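Local coordinates for protein geranyltranstransferase (Enterococcus faecalis, PDB 3P8L) that probably catalyses the magnesium-dependent condensation of isopentenyl diphosphate with geranyl diphosphate, giving farnesyl diphosphate and diphosphate, at residues S79-M82 / I83-Y86; M146-L149 / A150-A153; Q156-V159 / S160-G164; G164-E167 / G168-S172. One frame throughout, in Å; residues are numbered along the deposited sequence.

Contact 1 of 4, residues S79-M82 / I83-Y86; sequences SLEM and IHTY
Thr85 grips the carbonyl of Glu81, one turn back along the helix, in two ways. Its hydroxyl OG1 gives a hydrogen bond to Glu81 O at 2.7 Å, and its backbone N bonds to the same oxygen at 2.9 Å. The two donors come in from opposite faces of the carbonyl plane, and Thr85 reaches back because chi1 of -54° sets OG1 beside its own backbone N. The adjacent backbone bonds keep the regular pattern: His84 N to Leu80 O is 3.0 Å and nearly straight at 173°, and Tyr86 N reaches Met82 O at 2.9 Å.

Farther out, the side chains of Glu81 and His84 run alongside each other in the same direction, with carboxylate and ring planes 36° apart. The approach is loose, Glu81 OE1 standing 3.7 Å from His84 CD2, and the stronger partner of this carboxylate is Arg52, a salt bridge made through OE2. Ile83 lays CG1 against Ser79 O at 3.5 Å and packs on Leu125 and Leu189. This is a buried stretch of helix 71-92 in the all-helical prenyl synthase fold, the helix at whose C-terminal end the first aspartate-rich motif of the family begins.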
# COMPACT_ATOMS: atom_id res chain seq x y z
N SER A 79 -10.24 5.98 -2.00
CA SER A 79 -9.08 5.26 -1.45
C SER A 79 -9.45 3.82 -1.08
O SER A 79 -8.74 2.87 -1.44
CB SER A 79 -8.52 6.00 -0.24
OG SER A 79 -7.83 7.18 -0.63
N LEU A 80 -10.57 3.66 -0.38
CA LEU A 80 -11.06 2.32 -0.03
C LEU A 80 -11.39 1.45 -1.25
O LEU A 80 -11.02 0.26 -1.32
CB LEU A 80 -12.28 2.43 0.90
CG LEU A 80 -12.96 1.15 1.37
CD1 LEU A 80 -11.99 0.27 2.13
CD2 LEU A 80 -14.21 1.47 2.22
N GLU A 81 -12.07 2.05 -2.24
CA GLU A 81 -12.39 1.32 -3.46
C GLU A 81 -11.13 0.95 -4.29
O GLU A 81 -11.13 -0.09 -4.96
CB GLU A 81 -13.44 2.05 -4.28
CG GLU A 81 -14.00 1.26 -5.47
CD GLU A 81 -14.76 -0.03 -5.09
OE1 GLU A 81 -14.89 -0.42 -3.89
OE2 GLU A 81 -15.24 -0.67 -6.03
N MET A 82 -10.08 1.77 -4.18
CA MET A 82 -8.76 1.48 -4.76
C MET A 82 -8.12 0.23 -4.14
O MET A 82 -7.56 -0.61 -4.87
CB MET A 82 -7.82 2.71 -4.73
CG MET A 82 -8.27 3.90 -5.67
SD MET A 82 -7.32 5.44 -5.43
CE MET A 82 -5.73 4.98 -6.12
N ILE A 83 -8.22 0.11 -2.81
CA ILE A 83 -7.75 -1.06 -2.08
C ILE A 83 -8.52 -2.29 -2.55
O ILE A 83 -7.92 -3.32 -2.89
CB ILE A 83 -7.93 -0.92 -0.53
CG1 ILE A 83 -7.03 0.17 0.06
CG2 ILE A 83 -7.71 -2.26 0.17
CD1 ILE A 83 -5.56 -0.18 0.14
N HIS A 84 -9.85 -2.18 -2.55
CA HIS A 84 -10.70 -3.24 -3.04
C HIS A 84 -10.35 -3.71 -4.48
O HIS A 84 -10.23 -4.90 -4.70
CB HIS A 84 -12.15 -2.82 -3.01
CG HIS A 84 -13.07 -3.90 -3.45
ND1 HIS A 84 -13.09 -5.14 -2.85
CD2 HIS A 84 -13.98 -3.94 -4.45
CE1 HIS A 84 -13.99 -5.90 -3.45
NE2 HIS A 84 -14.55 -5.19 -4.41
N THR A 85 -10.20 -2.76 -5.40
CA THR A 85 -9.83 -3.01 -6.81
C THR A 85 -8.46 -3.69 -6.90
O THR A 85 -8.30 -4.64 -7.67
CB THR A 85 -9.81 -1.70 -7.65
OG1 THR A 85 -11.05 -1.00 -7.51
CG2 THR A 85 -9.55 -1.98 -9.15
N TYR A 86 -7.48 -3.21 -6.13
CA TYR A 86 -6.18 -3.85 -6.11
C TYR A 86 -6.33 -5.31 -5.67
O TYR A 86 -5.78 -6.20 -6.33
CB TYR A 86 -5.11 -3.09 -5.27
CG TYR A 86 -4.56 -3.85 -4.08
CD1 TYR A 86 -3.69 -4.92 -4.25
CD2 TYR A 86 -4.91 -3.51 -2.77
CE1 TYR A 86 -3.21 -5.66 -3.17
CE2 TYR A 86 -4.42 -4.23 -1.68
CZ TYR A 86 -3.58 -5.32 -1.89
OH TYR A 86 -3.06 -6.05 -0.85

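Contact 2 of 4, residues M146-L149 / A150-A153; sequences MQQL and AKAA
Two bends in Gln148 bring its amide loosely toward the extended chain of Lys151, one turn on. Gln148 turns CG beside its backbone N (chi1 -73°) and bends again at chi2 (-63°), which curls the carboxamide forward along the helix. Lys151 instead sets CG opposite its backbone N (chi1 -177°) and runs out straight until its last torsion. In the lysine conformer described, one of two, Gln148 NE2 comes to 4.5 Å from Lys151 CD, a loose contact of amide against aliphatic chain.

Below the side chains the backbone is plain alpha-helix. Lys151 N bonds to Gln147 O at 2.9 Å, and its CB rests 3.3 Å from that same Gln147 O. The alanines repeat this pattern: Ala152 N bonds to Gln148 O at 2.9 Å with its CB 3.4 Å from Gln148 O. At the final residue of the helix, Ala153 N lies 2.7 Å from Leu149 O, the shortest of the four backbone bonds, while Ala153 CB sits 3.2 Å from Leu149 O.

Helix 139-153 is wedged among its neighbours through small and branched side chains. Leu149 packs on Leu132, Phe192, Leu80 and Ile83, Ala152 on Phe192, and Ala150 on Phe129 of helix 114-133. On the dimer side, Gln147 NE2 bonds to Ser133 O of the second subunit, and Ala150 and Lys151 pack on Gln130 of that subunit.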
# COMPACT_ATOMS: atom_id res chain seq x y z
N MET A 146 -5.53 6.61 7.98
CA MET A 146 -4.41 5.89 7.35
C MET A 146 -4.05 4.68 8.21
O MET A 146 -3.83 3.58 7.68
CB MET A 146 -3.21 6.82 7.12
CG MET A 146 -3.37 7.77 5.91
SD MET A 146 -1.95 8.85 5.52
CE MET A 146 -1.64 9.64 7.09
N GLN A 147 -4.01 4.88 9.53
CA GLN A 147 -3.81 3.80 10.49
C GLN A 147 -4.86 2.71 10.33
O GLN A 147 -4.55 1.51 10.28
CB GLN A 147 -3.88 4.33 11.94
CG GLN A 147 -2.64 5.08 12.41
CD GLN A 147 -2.84 5.84 13.73
OE1 GLN A 147 -3.96 5.91 14.25
NE2 GLN A 147 -1.76 6.40 14.26
N GLN A 148 -6.11 3.14 10.23
CA GLN A 148 -7.24 2.22 10.16
C GLN A 148 -7.30 1.49 8.80
O GLN A 148 -7.61 0.30 8.74
CB GLN A 148 -8.55 2.96 10.46
CG GLN A 148 -8.74 3.34 11.96
CD GLN A 148 -8.81 2.14 12.87
OE1 GLN A 148 -9.60 1.22 12.64
NE2 GLN A 148 -7.99 2.13 13.91
N LEU A 149 -6.99 2.20 7.73
CA LEU A 149 -7.00 1.57 6.40
C LEU A 149 -5.93 0.51 6.31
O LEU A 149 -6.22 -0.61 5.87
CB LEU A 149 -6.85 2.60 5.27
CG LEU A 149 -7.01 2.08 3.83
CD1 LEU A 149 -8.42 1.56 3.56
CD2 LEU A 149 -6.67 3.20 2.87
N ALA A 150 -4.72 0.84 6.78
CA ALA A 150 -3.61 -0.12 6.81
C ALA A 150 -3.90 -1.30 7.72
O ALA A 150 -3.56 -2.43 7.36
CB ALA A 150 -2.31 0.56 7.19
N LYS A 151 -4.51 -1.05 8.89
CA LYS A 151 -4.96 -2.11 9.77
C LYS A 151 -5.94 -3.04 9.06
O LYS A 151 -5.80 -4.24 9.11
CB LYS A 151 -5.58 -1.55 11.07
CG LYS A 151 -6.01 -2.62 12.08
CD LYS A 151 -6.31 -1.99 13.44
CE LYS A 151 -6.73 -3.06 14.45
NZ LYS A 151 -7.84 -3.91 13.93
N ALA A 152 -6.94 -2.46 8.38
CA ALA A 152 -7.95 -3.26 7.71
C ALA A 152 -7.41 -4.00 6.47
O ALA A 152 -7.74 -5.16 6.23
CB ALA A 152 -9.16 -2.38 7.32
N ALA A 153 -6.57 -3.33 5.70
CA ALA A 153 -6.13 -3.83 4.40
C ALA A 153 -4.91 -4.73 4.47
O ALA A 153 -4.71 -5.56 3.57
CB ALA A 153 -5.88 -2.65 3.44

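Contact 3 of 4, residues Q156-V159 / S160-G164; sequences QGMV and SGQMG
Gln162, in the conformer described, one of two, leans back over the first turn of its helix toward Met158 and Val159. With chi1 at -69° its CG stands beside the backbone N and lies 3.3 Å from Met158 O, so the root of the side chain rests on that carbonyl. The chain then extends, and the neighbours come only loosely to its amide end: Gln162 CD is 4.2 Å from Met158 CG, and Gln162 OE1 is 4.0 Å from Val159 CA. NE2 lies close to Asp91, which probably belongs to the aspartate-rich motif of the family.

Gly157 is the N-cap of helix 158-167, and the first bond of the new helix runs from Gly161 N to Gly157 O at 2.9 Å, with the donor in the carbonyl plane. Gln162 N follows to Met158 O at 2.8 Å, then Met163 N to Val159 O at 3.0 Å. Ser160 sets CB 3.5 Å from Gly157 O, and its OG bonds to Asn155 O, just before the segment, and to Asn35 N of the second subunit. Met163 drops CB beside Val159 O, then bends at chi2 and chi3 and leads away from Val159. It also packs on Asn35 of the second subunit.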
# COMPACT_ATOMS: atom_id res chain seq x y z
N GLN A 156 -2.76 -7.30 9.48
CA GLN A 156 -3.76 -7.46 10.54
C GLN A 156 -5.15 -7.78 10.02
O GLN A 156 -6.05 -8.14 10.79
CB GLN A 156 -3.84 -6.20 11.42
CG GLN A 156 -2.65 -6.04 12.32
CD GLN A 156 -2.89 -5.06 13.42
OE1 GLN A 156 -3.03 -5.43 14.58
NE2 GLN A 156 -2.97 -3.78 13.06
N GLY A 157 -5.34 -7.61 8.71
CA GLY A 157 -6.66 -7.75 8.13
C GLY A 157 -6.66 -8.53 6.84
O GLY A 157 -6.30 -9.73 6.83
N MET A 158 -7.03 -7.84 5.75
CA MET A 158 -7.31 -8.48 4.45
C MET A 158 -6.25 -9.45 3.94
O MET A 158 -6.59 -10.55 3.48
CB MET A 158 -7.63 -7.41 3.37
CG MET A 158 -8.16 -7.98 2.04
SD MET A 158 -8.32 -6.71 0.75
CE MET A 158 -6.59 -6.30 0.63
N VAL A 159 -4.97 -9.07 4.02
CA VAL A 159 -3.90 -9.89 3.48
C VAL A 159 -3.75 -11.19 4.27
O VAL A 159 -3.62 -12.25 3.67
CB VAL A 159 -2.56 -9.13 3.35
CG1 VAL A 159 -1.46 -10.07 2.83
CG2 VAL A 159 -2.71 -7.97 2.39
N SER A 160 -3.80 -11.11 5.61
CA SER A 160 -3.84 -12.31 6.46
C SER A 160 -5.05 -13.18 6.19
O SER A 160 -4.95 -14.40 6.17
CB SER A 160 -3.79 -11.94 7.94
OG SER A 160 -2.44 -11.84 8.36
N GLY A 161 -6.19 -12.53 5.93
CA GLY A 161 -7.43 -13.21 5.51
C GLY A 161 -7.32 -13.97 4.20
O GLY A 161 -7.82 -15.09 4.09
N GLN A 162 -6.70 -13.34 3.19
CA GLN A 162 -6.49 -13.96 1.89
C GLN A 162 -5.58 -15.19 2.05
O GLN A 162 -5.82 -16.24 1.43
CB GLN A 162 -5.89 -12.95 0.88
CG GLN A 162 -6.87 -11.83 0.44
CD GLN A 162 -6.24 -10.76 -0.46
OE1 GLN A 162 -5.08 -10.39 -0.31
NE2 GLN A 162 -7.04 -10.22 -1.37
N MET A 163 -4.54 -15.04 2.87
CA MET A 163 -3.64 -16.16 3.15
C MET A 163 -4.39 -17.30 3.86
O MET A 163 -4.27 -18.47 3.46
CB MET A 163 -2.40 -15.70 3.93
CG MET A 163 -1.29 -16.79 4.04
SD MET A 163 -0.27 -17.08 2.57
CE MET A 163 -1.26 -18.15 1.60
N GLY A 164 -5.19 -16.96 4.88
CA GLY A 164 -6.06 -17.91 5.56
C GLY A 164 -6.99 -18.66 4.63
O GLY A 164 -7.12 -19.88 4.74

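Contact 4 of 4, residues G164-E167 / G168-S172; sequences GDIE and GEKVS
Gly168 closes back on the carbonyls of Gly164 and Asp165. Its backbone N bonds to Gly164 O at 3.1 Å, and a weak second bond to Asp165 O, at 3.3 Å, splits the same N-H between two carbonyls. The next amide behaves differently. Glu169 N reaches Ile166 O, three residues back, at 3.1 Å; the N-H points fairly straight at the oxygen (158°), yet the donor sits well above the carbonyl plane, away from the lone-pair directions. This part of the turn is the compact one.

Beyond Glu167, bonds spanning three and four residues are mixed, in place of the uniform four-residue pattern of an alpha-helix, and the chain leads on to helix 175-200. Glu167 O takes two long, weak bonds, one of each span, from Lys170 N and from Val171 N.

On the solvent side the side chains are spread thinly. Lys170 starts from a cramped first torsion, CG lying between the backbone N and the carbonyl carbon (chi1 44°), and two further bends fold its chain back until Lys170 CE is 3.4 Å from Ile166 O, with NZ a little farther away. Glu169 OE1 comes loosely to 3.7 Å from Ile166 O and 4.3 Å from Ile166 CG2, and Asp165 OD2 is 4.9 Å from Glu169 OE2, a pair of like charges.

A further face is covered by the second subunit. There Glu167 OE2 bonds to Asn35 ND2 of that subunit, while Ile166 packs on its Leu119.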
# COMPACT_ATOMS: atom_id res chain seq x y z
N GLY A 164 -5.19 -16.96 4.88
CA GLY A 164 -6.06 -17.91 5.56
C GLY A 164 -6.99 -18.66 4.63
O GLY A 164 -7.12 -19.88 4.74
N ASP A 165 -7.62 -17.93 3.70
CA ASP A 165 -8.55 -18.53 2.72
C ASP A 165 -7.90 -19.57 1.81
O ASP A 165 -8.49 -20.62 1.55
CB ASP A 165 -9.22 -17.44 1.87
CG ASP A 165 -10.51 -17.93 1.20
OD1 ASP A 165 -11.36 -18.53 1.88
OD2 ASP A 165 -10.67 -17.70 -0.01
N ILE A 166 -6.69 -19.28 1.35
CA ILE A 166 -5.92 -20.19 0.50
C ILE A 166 -5.48 -21.45 1.27
O ILE A 166 -5.54 -22.56 0.74
CB ILE A 166 -4.73 -19.43 -0.14
CG1 ILE A 166 -5.25 -18.47 -1.22
CG2 ILE A 166 -3.67 -20.40 -0.70
CD1 ILE A 166 -4.33 -17.33 -1.52
N GLU A 167 -5.06 -21.28 2.52
CA GLU A 167 -4.71 -22.41 3.38
C GLU A 167 -5.91 -23.33 3.63
O GLU A 167 -5.75 -24.54 3.77
CB GLU A 167 -4.12 -21.93 4.70
CG GLU A 167 -2.70 -21.43 4.57
CD GLU A 167 -2.11 -21.00 5.89
OE1 GLU A 167 -1.03 -21.52 6.26
OE2 GLU A 167 -2.72 -20.16 6.58
N GLY A 168 -7.11 -22.74 3.64
CA GLY A 168 -8.36 -23.47 3.79
C GLY A 168 -8.82 -24.28 2.58
O GLY A 168 -9.81 -24.99 2.67
N GLU A 169 -8.12 -24.16 1.46
CA GLU A 169 -8.39 -25.01 0.29
C GLU A 169 -7.90 -26.45 0.45
O GLU A 169 -8.51 -27.38 -0.08
CB GLU A 169 -7.80 -24.39 -0.99
CG GLU A 169 -8.73 -23.43 -1.71
CD GLU A 169 -8.01 -22.33 -2.46
OE1 GLU A 169 -6.80 -22.48 -2.78
OE2 GLU A 169 -8.65 -21.29 -2.74
N LYS A 170 -6.80 -26.63 1.18
CA LYS A 170 -6.18 -27.96 1.32
C LYS A 170 -6.33 -28.58 2.72
O LYS A 170 -6.07 -29.77 2.90
CB LYS A 170 -4.71 -27.94 0.87
CG LYS A 170 -3.90 -26.74 1.34
CD LYS A 170 -3.11 -26.10 0.20
CE LYS A 170 -4.01 -25.26 -0.70
NZ LYS A 170 -3.26 -24.54 -1.77
N VAL A 171 -6.74 -27.77 3.70
CA VAL A 171 -7.13 -28.24 5.02
C VAL A 171 -8.51 -27.65 5.35
O VAL A 171 -8.64 -26.43 5.47
CB VAL A 171 -6.11 -27.85 6.13
CG1 VAL A 171 -6.63 -28.21 7.52
CG2 VAL A 171 -4.75 -28.52 5.89
N SER A 172 -9.52 -28.52 5.46
CA SER A 172 -10.90 -28.10 5.76
C SER A 172 -10.99 -27.38 7.11
O SER A 172 -10.39 -27.81 8.10
CB SER A 172 -11.86 -29.28 5.73
OG SER A 172 -12.22 -29.59 4.39

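Overall arrangement
Contacts 1, 2 and 3 are buried, whereas contact 4 lies at the surface, its centre 23 Å from that of the chain. Contact 1 sits deepest and meets both its buried neighbours: Ile83 packs on Ala153 of contact 2, and Tyr86 on Met158 and Val159 of contact 3. Contacts 2 and 3 belong to successive helices, joined by a probable hydrogen bond from Met158 N to Ala152 O, and contacts 3 and 4 share helix 158-167 and Gly164. Regular backbone bonding and nonpolar packing prevail inside; charged side chains and weak bonds mark contact 4. Contacts 2, 3 and 4 each bond to the second subunit, while contact 1 only packs on it.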